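Local coordinates for ABC-type amino acid transport system, periplasmic component (Caldanaerobacter subterraneus subsp. tengcongensis MB4, PDB 4YMX), which binds arginine in the cleft between its two lobes as the substrate-binding protein of an amino acid ABC transporter, at residues 45-48 against 49-52; 137-140 against 141-145. All coordinates share one frame; numbering follows the deposited sequence.

Interaction 1: residues 45-48 against 49-52. With ARG (arginine), chain C.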
loop_
_atom_site.group_PDB
_atom_site.type_symbol
_atom_site.label_atom_id
_atom_site.label_comp_id
_atom_site.label_asym_id
_atom_site.label_seq_id
_atom_site.Cartn_x
_atom_site.Cartn_y
_atom_site.Cartn_z
ATOM N N ALA A 45 -3.581 -7.283 2.383
ATOM C CA ALA A 45 -4.201 -6.656 3.556
ATOM C C ALA A 45 -3.279 -6.630 4.780
ATOM O O ALA A 45 -3.623 -7.105 5.876
ATOM C CB ALA A 45 -5.545 -7.324 3.885
ATOM N N ASP A 46 -2.113 -6.034 4.566
ATOM C CA ASP A 46 -1.094 -5.839 5.577
ATOM C C ASP A 46 -0.744 -4.361 5.666
ATOM O O ASP A 46 0.350 -4.000 6.090
ATOM C CB ASP A 46 0.158 -6.621 5.173
ATOM C CG ASP A 46 0.711 -6.203 3.801
ATOM O OD1 ASP A 46 0.029 -5.479 3.036
ATOM O OD2 ASP A 46 1.838 -6.615 3.484
ATOM N N PHE A 47 -1.676 -3.504 5.262
ATOM C CA PHE A 47 -1.358 -2.123 4.915
ATOM C C PHE A 47 -2.402 -1.161 5.474
ATOM O O PHE A 47 -3.047 -0.423 4.716
ATOM C CB PHE A 47 -1.312 -2.023 3.383
ATOM C CG PHE A 47 -0.311 -1.025 2.829
ATOM C CD1 PHE A 47 -0.739 0.018 2.018
ATOM C CD2 PHE A 47 1.046 -1.152 3.084
ATOM C CE1 PHE A 47 0.170 0.914 1.455
ATOM C CE2 PHE A 47 1.959 -0.265 2.534
ATOM C CZ PHE A 47 1.521 0.781 1.733
ATOM N N PRO A 48 -2.591 -1.166 6.808
ATOM C CA PRO A 48 -3.538 -0.225 7.414
ATOM C C PRO A 48 -3.052 1.207 7.202
ATOM O O PRO A 48 -1.851 1.446 7.288
ATOM C CB PRO A 48 -3.470 -0.587 8.905
ATOM C CG PRO A 48 -2.084 -1.182 9.082
ATOM C CD PRO A 48 -1.864 -1.951 7.831
ATOM N N PRO A 49 -3.960 2.165 6.968
ATOM C CA PRO A 49 -5.422 2.069 6.951
ATOM C C PRO A 49 -6.038 1.811 5.576
ATOM O O PRO A 49 -7.257 1.975 5.431
ATOM C CB PRO A 49 -5.845 3.454 7.438
ATOM C CG PRO A 49 -4.804 4.343 6.835
ATOM C CD PRO A 49 -3.511 3.572 6.952
ATOM N N PHE A 50 -5.233 1.403 4.599
ATOM C CA PHE A 50 -5.745 1.131 3.254
ATOM C C PHE A 50 -6.471 -0.192 3.171
ATOM O O PHE A 50 -7.580 -0.276 2.642
ATOM C CB PHE A 50 -4.609 1.183 2.228
ATOM C CG PHE A 50 -3.990 2.539 2.105
ATOM C CD1 PHE A 50 -4.482 3.462 1.194
ATOM C CD2 PHE A 50 -2.942 2.920 2.938
ATOM C CE1 PHE A 50 -3.932 4.735 1.098
ATOM C CE2 PHE A 50 -2.386 4.195 2.843
ATOM C CZ PHE A 50 -2.884 5.098 1.924
ATOM N N GLU A 51 -5.830 -1.246 3.668
ATOM C CA GLU A 51 -6.444 -2.560 3.749
ATOM C C GLU A 51 -5.779 -3.346 4.854
ATOM O O GLU A 51 -4.543 -3.416 4.938
ATOM C CB GLU A 51 -6.332 -3.330 2.429
ATOM C CG GLU A 51 -4.934 -3.340 1.844
ATOM C CD GLU A 51 -4.733 -2.238 0.855
ATOM O OE1 GLU A 51 -5.757 -1.790 0.282
ATOM O OE2 GLU A 51 -3.579 -1.832 0.634
ATOM N N PHE A 52 -6.601 -3.924 5.719
ATOM C CA PHE A 52 -6.101 -4.724 6.818
ATOM C C PHE A 52 -7.207 -5.615 7.355
ATOM O O PHE A 52 -8.382 -5.406 7.054
ATOM C CB PHE A 52 -5.528 -3.829 7.928
ATOM C CG PHE A 52 -6.538 -2.910 8.569
ATOM C CD1 PHE A 52 -7.128 -3.257 9.779
ATOM C CD2 PHE A 52 -6.883 -1.697 7.985
ATOM C CE1 PHE A 52 -8.047 -2.417 10.396
ATOM C CE2 PHE A 52 -7.810 -0.849 8.591
ATOM C CZ PHE A 52 -8.392 -1.222 9.810
HETATM N N ARG C . 2.873 2.130 -2.688
HETATM C CA ARG C . 3.897 1.052 -2.728
HETATM C C ARG C . 3.910 0.374 -4.085
HETATM O O ARG C . 3.049 0.631 -4.924
HETATM C CB ARG C . 3.626 0.021 -1.632
HETATM C CG ARG C . 2.228 -0.566 -1.669
HETATM C CD ARG C . 2.100 -1.769 -0.748
HETATM N NE ARG C . 0.704 -2.120 -0.536
HETATM C CZ ARG C . 0.289 -3.125 0.226
HETATM N NH1 ARG C . 1.155 -3.901 0.855
HETATM N NH2 ARG C . -1.005 -3.355 0.348
HETATM O OXT ARG C . 4.786 -0.443 -4.366
#
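Phe-47 and Glu-51 pair across a tight hairpin through two backbone bonds. Phe-47 N donates to Glu-51 O at 2.9 Å, and Glu-51 N returns a bond to Phe-47 O at 3.1 Å. That same Phe-47 O also accepts from Phe-50 N at 2.9 Å, this donor in the carbonyl plane while Glu-51 N comes from above it. Two residues thus face one, a classic beta bulge, and the cis peptide before Pro-49 probably helps the chain reverse.

Apolar contacts flank the turn. Pro-48 CB lies 3.7 Å from Phe-52 CD2, while the rings of Phe-47 and Phe-50 meet obliquely, with CD1 of Phe-47 nearing CD2 of Phe-50. The flat phenyl group of Phe-47 suits its place because bound arginine lays its guanidinium across one face, NE sitting 3.4 Å above the plane over the ring centre. An alanine at Phe-47 is likely to open a gap beneath the guanidinium, letting it tilt between its carboxylate partners.

Two hydrogen bonds to carboxylates hold the guanidinium nitrogens. Ligand NH1 donates to Asp-46 OD1 at 2.9 Å, and ligand NH2 to Glu-51 OE2 at 3.0 Å. A bend at chi2 (-94°) brings the Glu-51 carboxylate beside Phe-47, its plane within 7° of the ring's. Asp-46 OD2 is fixed by Val-175 N. Glu-51 OE1 lies close to Asp-66 OD2, a pair whose mutual repulsion would probably be eased by a shared proton or by the nearby ligand cation. One aromatic face and two carboxylates are consistent with a subsite suited to a flat, positively charged side chain.

Interaction 2: residues 137-140 against 141-145; sequences PISK and FDDLK
Asp-143 turns its carboxylate back onto the main chain of Ser-139 and Lys-140. Its OD2 takes Ser-139 N at 2.8 Å, a nearly straight bond that uses the anti lone pair. Lys-140 N reaches the same oxygen at 3.1 Å, but from above the carboxylate plane, so two amides grip one atom. The other oxygen, OD1, receives Lys-140 NZ at 3.1 Å in a salt bridge on the syn side. The lysine chain runs extended from CG and bends only at its last torsion (chi4 -60°), which swings the ammonium onto the carboxylate. Aspartate suits this place because its short side chain can meet nearby amides, while lysine is long enough to pass across the carboxylate and reach the other oxygen.

These bonds brace the start of a 3-10 turn over residues 141-144, in the connection between strands 128-133 and 148-152 of one five-stranded sheet. Asp-143 N donates to Lys-140 O at 2.9 Å, and Leu-144 N follows with Phe-141 O.

Beside the polar group, Ile-138 CG2 meets Leu-144 CD2 at 3.9 Å, the two side chains crossing at about a right angle. Both are buried, which suits branched aliphatic residues, and both rest on Met-212; Leu-144 also touches Ile-164. Farther out, Phe-141 lies against Glu-214, and Ser-136 OG is hydrogen-bonded to Ile-138 N, just before the turn.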
loop_
_atom_site.group_PDB
_atom_site.type_symbol
_atom_site.label_atom_id
_atom_site.label_comp_id
_atom_site.label_asym_id
_atom_site.label_seq_id
_atom_site.Cartn_x
_atom_site.Cartn_y
_atom_site.Cartn_z
ATOM N N PRO A 137 20.826 4.267 16.230
ATOM C CA PRO A 137 21.920 5.180 15.878
ATOM C C PRO A 137 21.711 5.880 14.534
ATOM O O PRO A 137 22.515 6.730 14.143
ATOM C CB PRO A 137 23.128 4.252 15.803
ATOM C CG PRO A 137 22.541 2.932 15.363
ATOM C CD PRO A 137 21.195 2.848 16.046
ATOM N N ILE A 138 20.637 5.538 13.828
ATOM C CA ILE A 138 20.351 6.174 12.543
ATOM C C ILE A 138 19.569 7.470 12.732
ATOM O O ILE A 138 18.508 7.456 13.351
ATOM C CB ILE A 138 19.521 5.222 11.668
ATOM C CG1 ILE A 138 20.348 3.986 11.322
ATOM C CG2 ILE A 138 19.012 5.939 10.412
ATOM C CD1 ILE A 138 19.532 2.859 10.712
ATOM N N SER A 139 20.087 8.578 12.197
ATOM C CA SER A 139 19.422 9.883 12.298
ATOM C C SER A 139 19.110 10.483 10.940
ATOM O O SER A 139 18.194 11.297 10.798
ATOM C CB SER A 139 20.305 10.875 13.057
ATOM O OG SER A 139 20.515 10.478 14.390
ATOM N N LYS A 140 19.901 10.120 9.941
ATOM C CA LYS A 140 19.773 10.752 8.645
ATOM C C LYS A 140 20.074 9.774 7.524
ATOM O O LYS A 140 20.554 8.659 7.770
ATOM C CB LYS A 140 20.682 11.976 8.557
ATOM C CG LYS A 140 22.157 11.664 8.710
ATOM C CD LYS A 140 22.972 12.954 8.799
ATOM C CE LYS A 140 24.463 12.665 8.897
ATOM N NZ LYS A 140 24.799 11.854 10.093
ATOM N N PHE A 141 19.798 10.213 6.300
ATOM C CA PHE A 141 19.895 9.362 5.121
ATOM C C PHE A 141 21.276 8.723 4.947
ATOM O O PHE A 141 21.375 7.533 4.634
ATOM C CB PHE A 141 19.479 10.148 3.875
ATOM C CG PHE A 141 19.361 9.306 2.636
ATOM C CD1 PHE A 141 18.305 8.421 2.482
ATOM C CD2 PHE A 141 20.301 9.411 1.623
ATOM C CE1 PHE A 141 18.194 7.653 1.332
ATOM C CE2 PHE A 141 20.194 8.649 0.472
ATOM C CZ PHE A 141 19.135 7.763 0.329
ATOM N N ASP A 142 22.337 9.495 5.185
ATOM C CA ASP A 142 23.692 8.976 5.050
ATOM C C ASP A 142 23.943 7.790 5.985
ATOM O O ASP A 142 24.738 6.904 5.668
ATOM C CB ASP A 142 24.709 10.093 5.315
ATOM C CG ASP A 142 26.089 9.746 4.820
ATOM O OD1 ASP A 142 27.001 9.600 5.659
ATOM O OD2 ASP A 142 26.256 9.603 3.592
ATOM N N ASP A 143 23.257 7.768 7.126
ATOM C CA ASP A 143 23.440 6.703 8.112
ATOM C C ASP A 143 22.888 5.357 7.659
ATOM O O ASP A 143 23.151 4.344 8.291
ATOM C CB ASP A 143 22.787 7.072 9.448
ATOM C CG ASP A 143 23.295 8.380 10.022
ATOM O OD1 ASP A 143 24.376 8.865 9.617
ATOM O OD2 ASP A 143 22.603 8.922 10.905
ATOM N N LEU A 144 22.116 5.346 6.577
ATOM C CA LEU A 144 21.545 4.102 6.064
ATOM C C LEU A 144 22.550 3.248 5.310
ATOM O O LEU A 144 22.291 2.068 5.053
ATOM C CB LEU A 144 20.345 4.380 5.160
ATOM C CG LEU A 144 19.163 5.073 5.835
ATOM C CD1 LEU A 144 18.105 5.396 4.800
ATOM C CD2 LEU A 144 18.583 4.212 6.964
ATOM N N LYS A 145 23.688 3.837 4.945
ATOM C CA LYS A 145 24.718 3.081 4.233
ATOM C C LYS A 145 25.125 1.829 4.998
ATOM O O LYS A 145 25.310 1.869 6.218
ATOM C CB LYS A 145 25.958 3.943 3.981
ATOM C CG LYS A 145 25.723 5.093 3.038
ATOM C CD LYS A 145 27.004 5.874 2.807
ATOM C CE LYS A 145 26.728 7.048 1.893
ATOM N NZ LYS A 145 25.510 7.775 2.354
#

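Overall arrangement
From the N terminus, strand 38-43 in the sheet of one lobe leads straight into interaction 1, which closes the hairpin between strands 46-47 and 51-56 beside the ligand. The chain then builds much of that lobe and passes from strand 117-124 to strand 128-133, which belongs to the sheet of the other lobe. Interaction 2 closes a short turn within the next connection, before strand 148-152. The two contacts lie in series, neither nested nor crossing, with centres about 28 Å apart. Interaction 1 also borders the second lobe, since Phe-47 and Pro-48 touch helix 194-201, whereas interaction 2 is tied to the segment following strand 207-210.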